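Local coordinates for NOL1/NOP2/sun family protein (Enterococcus faecium, PDB 3M4X) that probably methylates a cytosine of 16S ribosomal RNA, as an S-adenosylmethionine-dependent RNA methyltransferase of the NOL1/NOP2/sun (RsmF) family, at residues Ser35-Phe40 against Met190-Pro195; Tyr86-Glu91 against Ile150-Val155; Met95-Ala100 against Glu293-Ala298. One frame throughout, in Å; residues are numbered along the deposited sequence.

The three contacts illustrate how chemistry varies with place in the fold. Interactions 1 and 2 lie where an N-terminal region meets a Rossmann-like methyltransferase core. Interaction 1 is at the surface, its centre about 19 Å from the centre of the chain, and relies on an arginine and a valine. Interaction 2, centred about 7 Å from that point, combines an aromatic pair with one nearly straight hydrogen bond. Interaction 3 is buried as well but mainly aliphatic, a helix laid on a strand of the core sheet. Interactions 1 and 2 share a small antiparallel sheet, through neighbouring strands 39-41 and 88-89. Strand 88-89 leads on into helix 95-101 of interaction 3, whose partner segment 293-298 also reaches the arginine of interaction 1.

Interaction 1 of 3, residues Ser35-Phe40 against Met190-Pro195; sequences SVKKGF and MFRKDP
Val36 and Arg192 bring together two loops at the boundary between the N-terminal region and the methyltransferase core: the approach to strand 39-41, and the loop between strand 176-182 and helix 195-200, just downstream of the Pro-Cys motif (motif IV) of RNA m5C methyltransferases. The two methyls of Val36 divide the work. CG2 lies against the start of the arginine side chain, 3.6 Å from Arg192 CB, and still closer to the backbone, 3.5 Å from Arg192 C. CG1 meets the aliphatic stem of Lys193, with Lys193 CG 3.9 Å away, and the two side chains cross at about a right angle. Arg192, by contrast, slides past Val36 in the opposite direction. Its CG is anti to its carbonyl carbon (chi1 -75°), and bends at chi2 and chi3 bring the guanidinium round to the backbone of Ser35. There Ser35 O rests over one face of the group, 3.4 Å from Arg192 NH2; the angle is too poor for a hydrogen bond. The N-H groups are used elsewhere: NH2 forms a salt bridge with Glu293 OE1, and NH1 bonds to Ala30 O. That same Glu293 oxygen accepts the backbone N-H of Lys37, so one carboxylate serves both loops. The chemistry implies an indirect polar join: the loops themselves meet in van der Waals contacts, with a carbonyl oxygen over the guanidinium face that is probably mildly favourable electrostatically, while Glu293, with Ala30 O, would hold the guanidinium in place and probably offset part of the local positive charge.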
loop_
_atom_site.group_PDB
_atom_site.type_symbol
_atom_site.label_atom_id
_atom_site.label_comp_id
_atom_site.label_asym_id
_atom_site.label_seq_id
_atom_site.Cartn_x
_atom_site.Cartn_y
_atom_site.Cartn_z
ATOM N N SER A 35 -6.388 -20.413 14.351
ATOM C CA SER A 35 -6.322 -20.293 12.898
ATOM C C SER A 35 -5.783 -18.947 12.446
ATOM O O SER A 35 -6.220 -17.914 12.938
ATOM C CB SER A 35 -7.720 -20.411 12.334
ATOM O OG SER A 35 -8.634 -19.709 13.164
ATOM N N VAL A 36 -4.873 -18.964 11.480
ATOM C CA VAL A 36 -4.449 -17.722 10.826
ATOM C C VAL A 36 -5.622 -17.066 10.099
ATOM O O VAL A 36 -6.276 -17.693 9.269
ATOM C CB VAL A 36 -3.328 -17.971 9.808
ATOM C CG1 VAL A 36 -3.150 -16.760 8.899
ATOM C CG2 VAL A 36 -2.038 -18.317 10.518
ATOM N N LYS A 37 -5.876 -15.803 10.426
ATOM C CA LYS A 37 -6.980 -15.046 9.844
ATOM C C LYS A 37 -6.612 -14.530 8.456
ATOM O O LYS A 37 -5.477 -14.114 8.213
ATOM C CB LYS A 37 -7.344 -13.861 10.744
ATOM C CG LYS A 37 -7.430 -14.183 12.230
ATOM C CD LYS A 37 -8.479 -15.243 12.519
ATOM C CE LYS A 37 -8.709 -15.358 14.016
ATOM N NZ LYS A 37 -9.404 -16.611 14.395
ATOM N N LYS A 38 -7.575 -14.546 7.545
ATOM C CA LYS A 38 -7.319 -14.105 6.183
ATOM C C LYS A 38 -8.341 -13.052 5.763
ATOM O O LYS A 38 -9.523 -13.139 6.122
ATOM C CB LYS A 38 -7.325 -15.306 5.240
ATOM C CG LYS A 38 -6.322 -16.385 5.649
ATOM C CD LYS A 38 -6.564 -17.735 4.953
ATOM C CE LYS A 38 -7.589 -18.594 5.697
ATOM N NZ LYS A 38 -7.913 -19.885 4.996
ATOM N N GLY A 39 -7.881 -12.048 5.016
ATOM C CA GLY A 39 -8.741 -10.946 4.618
ATOM C C GLY A 39 -8.285 -10.258 3.351
ATOM O O GLY A 39 -7.204 -10.523 2.833
ATOM N N PHE A 40 -9.122 -9.360 2.854
ATOM C CA PHE A 40 -8.781 -8.548 1.700
ATOM C C PHE A 40 -9.647 -7.316 1.736
ATOM O O PHE A 40 -10.578 -7.245 2.522
ATOM C CB PHE A 40 -9.000 -9.318 0.388
ATOM C CG PHE A 40 -10.437 -9.678 0.115
ATOM C CD1 PHE A 40 -11.212 -8.899 -0.724
ATOM C CD2 PHE A 40 -11.006 -10.815 0.684
ATOM C CE1 PHE A 40 -12.536 -9.240 -0.994
ATOM C CE2 PHE A 40 -12.333 -11.163 0.428
ATOM C CZ PHE A 40 -13.095 -10.375 -0.410
HETATM N N MSE A 190 3.934 -13.090 13.620
HETATM C CA MSE A 190 3.987 -13.892 12.398
HETATM C C MSE A 190 4.202 -15.387 12.691
HETATM O O MSE A 190 4.328 -16.193 11.764
HETATM C CB MSE A 190 5.092 -13.385 11.462
HETATM C CG MSE A 190 4.875 -11.977 10.894
HETATM SE SE MSE A 190 3.230 -11.798 9.820
HETATM C CE MSE A 190 2.117 -10.855 11.130
ATOM N N PHE A 191 4.239 -15.752 13.970
ATOM C CA PHE A 191 4.454 -17.152 14.365
ATOM C C PHE A 191 3.452 -18.156 13.749
ATOM O O PHE A 191 3.858 -19.188 13.204
ATOM C CB PHE A 191 4.458 -17.290 15.889
ATOM C CG PHE A 191 5.746 -16.877 16.538
ATOM C CD1 PHE A 191 6.776 -16.327 15.791
ATOM C CD2 PHE A 191 5.923 -17.029 17.903
ATOM C CE1 PHE A 191 7.968 -15.938 16.392
ATOM C CE2 PHE A 191 7.110 -16.645 18.507
ATOM C CZ PHE A 191 8.132 -16.098 17.748
ATOM N N ARG A 192 2.156 -17.862 13.862
ATOM C CA ARG A 192 1.120 -18.709 13.279
ATOM C C ARG A 192 1.247 -18.783 11.762
ATOM O O ARG A 192 1.134 -19.855 11.169
ATOM C CB ARG A 192 -0.275 -18.175 13.618
ATOM C CG ARG A 192 -0.740 -18.417 15.043
ATOM C CD ARG A 192 -2.261 -18.617 15.107
ATOM N NE ARG A 192 -3.036 -17.406 14.807
ATOM C CZ ARG A 192 -4.050 -16.977 15.557
ATOM N NH1 ARG A 192 -4.404 -17.657 16.651
ATOM N NH2 ARG A 192 -4.711 -15.870 15.228
ATOM N N LYS A 193 1.481 -17.632 11.141
ATOM C CA LYS A 193 1.459 -17.504 9.685
ATOM C C LYS A 193 2.737 -18.026 9.030
ATOM O O LYS A 193 2.679 -18.786 8.066
ATOM C CB LYS A 193 1.214 -16.042 9.285
ATOM C CG LYS A 193 0.554 -15.860 7.924
ATOM C CD LYS A 193 0.391 -14.376 7.563
ATOM C CE LYS A 193 -0.463 -14.193 6.308
ATOM N NZ LYS A 193 -0.421 -12.797 5.790
ATOM N N ASP A 194 3.893 -17.627 9.552
ATOM C CA ASP A 194 5.157 -18.048 8.958
ATOM C C ASP A 194 6.043 -18.823 9.931
ATOM O O ASP A 194 6.696 -18.231 10.782
ATOM C CB ASP A 194 5.913 -16.842 8.405
ATOM C CG ASP A 194 7.208 -17.233 7.736
ATOM O OD1 ASP A 194 7.462 -18.452 7.603
ATOM O OD2 ASP A 194 7.970 -16.321 7.349
ATOM N N PRO A 195 6.072 -20.156 9.792
ATOM C CA PRO A 195 6.867 -21.047 10.649
ATOM C C PRO A 195 8.368 -20.755 10.615
ATOM O O PRO A 195 9.092 -21.183 11.515
ATOM C CB PRO A 195 6.579 -22.433 10.070
ATOM C CG PRO A 195 5.228 -22.290 9.429
ATOM C CD PRO A 195 5.216 -20.908 8.859
#

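Interaction 2 of 3, residues Tyr86-Glu91 against Ile150-Val155; sequences YEYSQE and IERWGV
Tyr88 projects from strand 88-89 onto the last turn of helix 140-153, and its side chain touches two successive residues there. CB comes first, 3.5 Å from Trp153 CZ3, with Trp153 CH2 only slightly farther off. Because CG lies opposite the backbone N (chi1 -160°), the ring is carried onward across the indole, and the two side chains cross at about a right angle. The edge of Tyr88 is directed at the face of Trp153 in a T-shaped stack, the planes at 82° and the tyrosine and six-membered ring centroids 5.7 Å apart. CD1 stands above that face toward its rim and also approaches Arg152 NH2 at 3.4 Å. CE1 follows at 3.6 Å from the same Arg152 NH2, the guanidinium being only slightly tilted from the phenol ring. The arginine is held by other partners: Asn149 OD1 takes NH2, while NH1 donates to Glu87 O at 2.9 Å and 161°, with the oxygen close to the guanidinium plane. NH1 also reaches His82 O, so two backbone carbonyls share one nitrogen. Arg152 and Trp153 thus present the last helical turn, closed by a Schellman motif at Gly154, to strand 88-89: the small antiparallel sheet packs on the helix of a beta-alpha-beta unit (132-136, 140-153, 158-161) of the Rossmann-like methyltransferase fold.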
loop_
_atom_site.group_PDB
_atom_site.type_symbol
_atom_site.label_atom_id
_atom_site.label_comp_id
_atom_site.label_asym_id
_atom_site.label_seq_id
_atom_site.Cartn_x
_atom_site.Cartn_y
_atom_site.Cartn_z
ATOM N N TYR A 86 -9.313 -4.881 -7.939
ATOM C CA TYR A 86 -10.543 -4.679 -7.179
ATOM C C TYR A 86 -10.444 -5.332 -5.810
ATOM O O TYR A 86 -11.325 -5.187 -4.972
ATOM C CB TYR A 86 -11.767 -5.206 -7.958
ATOM C CG TYR A 86 -12.313 -4.186 -8.948
ATOM C CD1 TYR A 86 -11.525 -3.698 -9.974
ATOM C CD2 TYR A 86 -13.610 -3.696 -8.824
ATOM C CE1 TYR A 86 -12.025 -2.733 -10.882
ATOM C CE2 TYR A 86 -14.120 -2.758 -9.710
ATOM C CZ TYR A 86 -13.324 -2.280 -10.736
ATOM O OH TYR A 86 -13.839 -1.351 -11.599
ATOM N N GLU A 87 -9.366 -6.068 -5.597
ATOM C CA GLU A 87 -9.143 -6.729 -4.322
ATOM C C GLU A 87 -7.680 -6.715 -3.995
ATOM O O GLU A 87 -6.839 -6.928 -4.869
ATOM C CB GLU A 87 -9.624 -8.174 -4.346
ATOM C CG GLU A 87 -11.093 -8.297 -4.628
ATOM C CD GLU A 87 -11.561 -9.724 -4.631
ATOM O OE1 GLU A 87 -12.781 -9.914 -4.516
ATOM O OE2 GLU A 87 -10.721 -10.645 -4.737
ATOM N N TYR A 88 -7.393 -6.441 -2.730
ATOM C CA TYR A 88 -6.043 -6.530 -2.203
ATOM C C TYR A 88 -6.109 -7.431 -0.981
ATOM O O TYR A 88 -6.835 -7.137 -0.028
ATOM C CB TYR A 88 -5.519 -5.146 -1.798
ATOM C CG TYR A 88 -4.020 -5.095 -1.715
ATOM C CD1 TYR A 88 -3.269 -4.641 -2.790
ATOM C CD2 TYR A 88 -3.344 -5.527 -0.570
ATOM C CE1 TYR A 88 -1.894 -4.607 -2.732
ATOM C CE2 TYR A 88 -1.963 -5.494 -0.506
ATOM C CZ TYR A 88 -1.246 -5.037 -1.594
ATOM O OH TYR A 88 0.124 -4.996 -1.558
ATOM N N SER A 89 -5.387 -8.542 -1.009
ATOM C CA SER A 89 -5.380 -9.420 0.159
ATOM C C SER A 89 -4.432 -8.873 1.219
ATOM O O SER A 89 -3.318 -8.456 0.919
ATOM C CB SER A 89 -5.053 -10.873 -0.209
ATOM O OG SER A 89 -3.794 -10.977 -0.839
ATOM N N GLN A 90 -4.913 -8.851 2.456
ATOM C CA GLN A 90 -4.194 -8.264 3.579
ATOM C C GLN A 90 -4.716 -8.913 4.852
ATOM O O GLN A 90 -5.930 -9.068 5.018
ATOM C CB GLN A 90 -4.444 -6.758 3.631
ATOM C CG GLN A 90 -3.633 -6.052 4.688
ATOM C CD GLN A 90 -3.918 -4.575 4.765
ATOM O OE1 GLN A 90 -4.981 -4.107 4.345
ATOM N NE2 GLN A 90 -2.972 -3.824 5.311
ATOM N N GLU A 91 -3.822 -9.316 5.750
ATOM C CA GLU A 91 -4.284 -10.008 6.949
ATOM C C GLU A 91 -5.016 -9.019 7.849
ATOM O O GLU A 91 -4.644 -7.855 7.924
ATOM C CB GLU A 91 -3.135 -10.715 7.664
ATOM C CG GLU A 91 -2.431 -9.896 8.714
ATOM C CD GLU A 91 -2.975 -10.138 10.108
ATOM O OE1 GLU A 91 -3.953 -10.909 10.277
ATOM O OE2 GLU A 91 -2.407 -9.546 11.038
ATOM N N ILE A 150 0.877 -1.074 -6.707
ATOM C CA ILE A 150 0.386 0.312 -6.770
ATOM C C ILE A 150 -0.312 0.539 -8.124
ATOM O O ILE A 150 -1.445 1.004 -8.196
ATOM C CB ILE A 150 1.548 1.346 -6.536
ATOM C CG1 ILE A 150 1.585 1.825 -5.087
ATOM C CG2 ILE A 150 1.357 2.598 -7.356
ATOM C CD1 ILE A 150 1.664 0.749 -4.065
ATOM N N GLU A 151 0.370 0.165 -9.195
ATOM C CA GLU A 151 -0.205 0.235 -10.524
ATOM C C GLU A 151 -1.501 -0.577 -10.653
ATOM O O GLU A 151 -2.481 -0.113 -11.233
ATOM C CB GLU A 151 0.828 -0.247 -11.537
ATOM C CG GLU A 151 0.340 -0.264 -12.957
ATOM C CD GLU A 151 1.320 -0.950 -13.867
ATOM O OE1 GLU A 151 1.351 -2.192 -13.870
ATOM O OE2 GLU A 151 2.068 -0.248 -14.573
ATOM N N ARG A 152 -1.517 -1.783 -10.098
ATOM C CA ARG A 152 -2.698 -2.638 -10.215
ATOM C C ARG A 152 -3.896 -1.992 -9.533
ATOM O O ARG A 152 -5.035 -2.044 -10.037
ATOM C CB ARG A 152 -2.422 -4.038 -9.654
ATOM C CG ARG A 152 -3.618 -5.008 -9.704
ATOM C CD ARG A 152 -3.210 -6.439 -9.265
ATOM N NE ARG A 152 -2.712 -6.439 -7.894
ATOM C CZ ARG A 152 -3.473 -6.640 -6.815
ATOM N NH1 ARG A 152 -4.780 -6.881 -6.941
ATOM N NH2 ARG A 152 -2.924 -6.598 -5.607
ATOM N N TRP A 153 -3.599 -1.353 -8.407
ATOM C CA TRP A 153 -4.572 -0.752 -7.513
ATOM C C TRP A 153 -5.099 0.521 -8.129
ATOM O O TRP A 153 -6.095 1.072 -7.665
ATOM C CB TRP A 153 -3.899 -0.451 -6.157
ATOM C CG TRP A 153 -4.837 -0.226 -4.995
ATOM C CD1 TRP A 153 -4.923 0.894 -4.216
ATOM C CD2 TRP A 153 -5.798 -1.160 -4.465
ATOM N NE1 TRP A 153 -5.888 0.724 -3.247
ATOM C CE2 TRP A 153 -6.439 -0.527 -3.379
ATOM C CE3 TRP A 153 -6.184 -2.462 -4.813
ATOM C CZ2 TRP A 153 -7.442 -1.151 -2.635
ATOM C CZ3 TRP A 153 -7.197 -3.081 -4.073
ATOM C CH2 TRP A 153 -7.807 -2.425 -2.998
ATOM N N GLY A 154 -4.424 0.995 -9.175
ATOM C CA GLY A 154 -4.881 2.176 -9.891
ATOM C C GLY A 154 -4.496 3.507 -9.266
ATOM O O GLY A 154 -5.174 4.514 -9.461
ATOM N N VAL A 155 -3.390 3.528 -8.533
ATOM C CA VAL A 155 -2.956 4.750 -7.847
ATOM C C VAL A 155 -2.235 5.654 -8.822
ATOM O O VAL A 155 -1.277 5.239 -9.467
ATOM C CB VAL A 155 -2.004 4.415 -6.694
ATOM C CG1 VAL A 155 -1.553 5.698 -5.951
ATOM C CG2 VAL A 155 -2.666 3.419 -5.756
#

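Interaction 3 of 3, residues Met95-Ala100 against Glu293-Ala298; sequences MIVGTA and EGHFVA
Apolar packing dominates where Ile96, Val97 and Ala100 of helix 95-101 meet Val297 of strand 295-302. Val297 is the hub. Its CG2 touches two methyls, Ile96 CG2 at 3.5 Å, tighter than usual van der Waals contact, and Val97 CG2 at 3.6 Å. The other branch, CG1, turns to Ala100 CB at 3.8 Å. With CG1 anti to the backbone N (chi1 -173°), the two methyls of Val297 are spread along the helix to reach both its turns. Helix and strand segments run nearly parallel, their axes 9° apart in direction and 8.7 Å at closest approach.

The second kind of contact is aromatic-aliphatic. Val97 CG2 also meets His295 CD2 at 3.7 Å, the side chains crossing at about a right angle. At this segment the strand lies between 228-234 and 283-285, and it also pairs with 255-258, as the antiparallel strand of the Rossmann-like methyltransferase sheet. Mostly methyl groups make the contact, so cohesion depends on close fit and burial: the two segments are joined by apolar contact alone, the polar side of the imidazole being bonded through ND1 to Ser93 OG, which would help fix the ring's rotation.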
loop_
_atom_site.group_PDB
_atom_site.type_symbol
_atom_site.label_atom_id
_atom_site.label_comp_id
_atom_site.label_asym_id
_atom_site.label_seq_id
_atom_site.Cartn_x
_atom_site.Cartn_y
_atom_site.Cartn_z
HETATM N N MSE A 95 -4.570 -4.585 8.800
HETATM C CA MSE A 95 -5.404 -3.495 8.292
HETATM C C MSE A 95 -5.538 -2.358 9.295
HETATM O O MSE A 95 -5.923 -1.243 8.933
HETATM C CB MSE A 95 -6.792 -3.998 7.930
HETATM C CG MSE A 95 -6.823 -5.044 6.830
HETATM SE SE MSE A 95 -8.701 -5.450 6.437
HETATM C CE MSE A 95 -8.440 -7.001 5.272
ATOM N N ILE A 96 -5.240 -2.643 10.559
ATOM C CA ILE A 96 -5.409 -1.644 11.611
ATOM C C ILE A 96 -4.474 -0.464 11.375
ATOM O O ILE A 96 -4.785 0.670 11.716
ATOM C CB ILE A 96 -5.140 -2.232 13.016
ATOM C CG1 ILE A 96 -5.660 -1.290 14.099
ATOM C CG2 ILE A 96 -3.646 -2.488 13.226
ATOM C CD1 ILE A 96 -7.109 -0.971 13.968
ATOM N N VAL A 97 -3.327 -0.744 10.773
ATOM C CA VAL A 97 -2.291 0.260 10.628
ATOM C C VAL A 97 -2.743 1.359 9.672
ATOM O O VAL A 97 -2.725 2.541 10.021
ATOM C CB VAL A 97 -0.986 -0.394 10.145
ATOM C CG1 VAL A 97 0.069 0.645 9.905
ATOM C CG2 VAL A 97 -0.523 -1.416 11.170
ATOM N N GLY A 98 -3.182 0.957 8.479
ATOM C CA GLY A 98 -3.712 1.891 7.502
ATOM C C GLY A 98 -4.922 2.633 8.013
ATOM O O GLY A 98 -5.122 3.813 7.729
ATOM N N THR A 99 -5.740 1.952 8.795
ATOM C CA THR A 99 -6.924 2.602 9.334
ATOM C C THR A 99 -6.542 3.668 10.365
ATOM O O THR A 99 -7.071 4.777 10.341
ATOM C CB THR A 99 -7.892 1.574 9.915
ATOM O OG1 THR A 99 -8.369 0.747 8.846
ATOM C CG2 THR A 99 -9.070 2.259 10.595
ATOM N N ALA A 100 -5.610 3.331 11.253
ATOM C CA ALA A 100 -5.097 4.288 12.240
ATOM C C ALA A 100 -4.542 5.537 11.569
ATOM O O ALA A 100 -4.732 6.651 12.051
ATOM C CB ALA A 100 -4.019 3.648 13.082
ATOM N N GLU A 293 -3.869 -11.584 13.758
ATOM C CA GLU A 293 -2.643 -12.260 14.125
ATOM C C GLU A 293 -1.858 -11.630 15.274
ATOM O O GLU A 293 -1.263 -12.339 16.096
ATOM C CB GLU A 293 -1.766 -12.411 12.885
ATOM C CG GLU A 293 -2.375 -13.378 11.877
ATOM C CD GLU A 293 -2.670 -14.731 12.508
ATOM O OE1 GLU A 293 -3.848 -15.150 12.535
ATOM O OE2 GLU A 293 -1.716 -15.364 13.001
ATOM N N GLY A 294 -1.859 -10.308 15.345
ATOM C CA GLY A 294 -1.064 -9.628 16.345
ATOM C C GLY A 294 -0.374 -8.411 15.766
ATOM O O GLY A 294 0.380 -8.498 14.797
ATOM N N HIS A 295 -0.643 -7.266 16.374
ATOM C CA HIS A 295 -0.088 -6.006 15.917
ATOM C C HIS A 295 -0.011 -5.012 17.064
ATOM O O HIS A 295 -0.754 -5.098 18.049
ATOM C CB HIS A 295 -0.934 -5.436 14.771
ATOM C CG HIS A 295 -0.252 -5.482 13.436
ATOM N ND1 HIS A 295 -0.338 -6.571 12.590
ATOM C CD2 HIS A 295 0.540 -4.583 12.806
ATOM C CE1 HIS A 295 0.368 -6.337 11.498
ATOM N NE2 HIS A 295 0.909 -5.134 11.603
ATOM N N PHE A 296 0.916 -4.078 16.933
ATOM C CA PHE A 296 0.979 -2.912 17.792
ATOM C C PHE A 296 0.918 -1.679 16.891
ATOM O O PHE A 296 1.596 -1.635 15.871
ATOM C CB PHE A 296 2.298 -2.931 18.577
ATOM C CG PHE A 296 2.515 -1.727 19.428
ATOM C CD1 PHE A 296 1.891 -1.614 20.667
ATOM C CD2 PHE A 296 3.374 -0.714 19.012
ATOM C CE1 PHE A 296 2.107 -0.503 21.472
ATOM C CE2 PHE A 296 3.597 0.402 19.809
ATOM C CZ PHE A 296 2.965 0.506 21.035
ATOM N N VAL A 297 0.101 -0.695 17.253
ATOM C CA VAL A 297 0.057 0.565 16.520
ATOM C C VAL A 297 -0.021 1.774 17.433
ATOM O O VAL A 297 -0.697 1.743 18.454
ATOM C CB VAL A 297 -1.142 0.660 15.546
ATOM C CG1 VAL A 297 -1.017 1.931 14.709
ATOM C CG2 VAL A 297 -1.160 -0.519 14.641
ATOM N N ALA A 298 0.654 2.851 17.038
ATOM C CA ALA A 298 0.611 4.103 17.779
ATOM C C ALA A 298 0.545 5.291 16.816
ATOM O O ALA A 298 1.156 5.273 15.738
ATOM C CB ALA A 298 1.837 4.209 18.698
#